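Local coordinates for STIL N-terminal domain-containing protein (Trichoplax adhaerens, PDB 5OI9) that probably acts in centriole assembly, its STIL-type N-terminal domain being the part that in STIL relatives is likely to bind CEP85, at residues L77-N80 / R84-I87. Numbering follows the deposited sequence.
Sequences LNIN and RVII
L77 and I87 cross obliquely near the turn of a beta hairpin, where strand 69-79 runs antiparallel to strand 85-97 in the STIL N-terminal domain. N78 and I86 form a hydrogen-bonded pair, flanked by the non-hydrogen-bonded pairs L77-I87 and I79-V85. N78 N donates to I86 O and I86 N donates to N78 O, both at 2.8 Å and nearly straight. The tight side is the face bearing L77, I79, V85 and I87. There the methyl CD1 of I87 meets CD1 of L77 at 3.7 Å. The chain of I87 turns at chi2 (-58°), and its CD1 swings toward L77. CG of L77 also lies 4.1 Å from CG1 of V85. I79 fits more loosely, its CG1 4.4 Å from CG2 of V85. I162 lies against L77 and I79, while L39 and I41 of strand 39-44 meet V85 and I87.

The other face, with N78 and I86, is more open, although T40 and D42 touch I86. N80 is exposed and poorly ordered, and the placement of its amide near I86 is doubtful. R84 directs its guanidinium away from the hairpin partner to a salt bridge with D36. The pairing weakens toward the turn, where N80 N reaches R84 O at 3.2 Å with a bent N-H...O angle of 150°. The same R84 O takes a CA-H...O contact from I79 CA at 3.3 Å.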
loop_
_atom_site.group_PDB
_atom_site.type_symbol
_atom_site.label_atom_id
_atom_site.label_comp_id
_atom_site.label_asym_id
_atom_site.label_seq_id
_atom_site.Cartn_x
_atom_site.Cartn_y
_atom_site.Cartn_z
ATOM N N LEU A 77 5.196 -5.290 4.609
ATOM C CA LEU A 77 4.698 -5.523 3.259
ATOM C C LEU A 77 5.813 -6.131 2.417
ATOM O O LEU A 77 6.888 -5.538 2.286
ATOM C CB LEU A 77 4.191 -4.218 2.643
ATOM C CG LEU A 77 3.521 -4.295 1.270
ATOM C CD1 LEU A 77 2.378 -3.296 1.190
ATOM C CD2 LEU A 77 4.525 -4.032 0.156
ATOM N N ASN A 78 5.553 -7.307 1.847
ATOM C CA ASN A 78 6.539 -8.041 1.067
ATOM C C ASN A 78 5.962 -8.405 -0.292
ATOM O O ASN A 78 4.762 -8.672 -0.420
ATOM C CB ASN A 78 6.999 -9.307 1.805
ATOM C CG ASN A 78 7.406 -9.028 3.245
ATOM O OD1 ASN A 78 8.463 -8.451 3.505
ATOM N ND2 ASN A 78 6.564 -9.439 4.191
ATOM N N ILE A 79 6.823 -8.409 -1.307
ATOM C CA ILE A 79 6.447 -8.695 -2.687
ATOM C C ILE A 79 7.399 -9.770 -3.194
ATOM O O ILE A 79 8.615 -9.549 -3.233
ATOM C CB ILE A 79 6.522 -7.437 -3.566
ATOM C CG1 ILE A 79 5.769 -6.283 -2.903
ATOM C CG2 ILE A 79 5.928 -7.698 -4.928
ATOM C CD1 ILE A 79 5.880 -4.974 -3.653
ATOM N N ASN A 80 6.861 -10.932 -3.574
ATOM C CA ASN A 80 7.828 -12.019 -3.683
ATOM C C ASN A 80 7.789 -12.820 -4.983
ATOM O O ASN A 80 8.854 -13.193 -5.477
ATOM C CB ASN A 80 7.685 -12.953 -2.450
ATOM C CG ASN A 80 6.247 -13.326 -2.140
ATOM O OD1 ASN A 80 5.301 -12.721 -2.649
ATOM N ND2 ASN A 80 6.077 -14.324 -1.279
ATOM N N ARG A 84 3.578 -10.409 -6.270
ATOM C CA ARG A 84 2.514 -10.875 -5.387
ATOM C C ARG A 84 2.709 -10.280 -3.996
ATOM O O ARG A 84 3.739 -10.510 -3.354
ATOM C CB ARG A 84 2.490 -12.402 -5.325
ATOM C CG ARG A 84 1.685 -12.964 -4.168
ATOM C CD ARG A 84 1.290 -14.410 -4.413
ATOM N NE ARG A 84 0.388 -14.537 -5.555
ATOM C CZ ARG A 84 -0.416 -15.576 -5.758
ATOM N NH1 ARG A 84 -0.439 -16.578 -4.889
ATOM N NH2 ARG A 84 -1.204 -15.608 -6.824
ATOM N N VAL A 85 1.717 -9.525 -3.534
ATOM C CA VAL A 85 1.829 -8.753 -2.302
ATOM C C VAL A 85 1.361 -9.600 -1.128
ATOM O O VAL A 85 0.273 -10.187 -1.165
ATOM C CB VAL A 85 1.017 -7.452 -2.397
ATOM C CG1 VAL A 85 1.186 -6.635 -1.129
ATOM C CG2 VAL A 85 1.440 -6.651 -3.614
ATOM N N ILE A 86 2.182 -9.654 -0.080
ATOM C CA ILE A 86 1.875 -10.374 1.148
ATOM C C ILE A 86 2.155 -9.454 2.328
ATOM O O ILE A 86 3.210 -8.809 2.379
ATOM C CB ILE A 86 2.699 -11.670 1.276
ATOM C CG1 ILE A 86 2.372 -12.633 0.132
ATOM C CG2 ILE A 86 2.451 -12.333 2.626
ATOM C CD1 ILE A 86 3.114 -13.948 0.211
ATOM N N ILE A 87 1.218 -9.390 3.268
ATOM C CA ILE A 87 1.399 -8.657 4.517
ATOM C C ILE A 87 1.715 -9.671 5.609
ATOM O O ILE A 87 0.919 -10.580 5.869
ATOM C CB ILE A 87 0.157 -7.828 4.877
ATOM C CG1 ILE A 87 -0.256 -6.934 3.704
ATOM C CG2 ILE A 87 0.413 -6.992 6.124
ATOM C CD1 ILE A 87 0.828 -5.988 3.249
#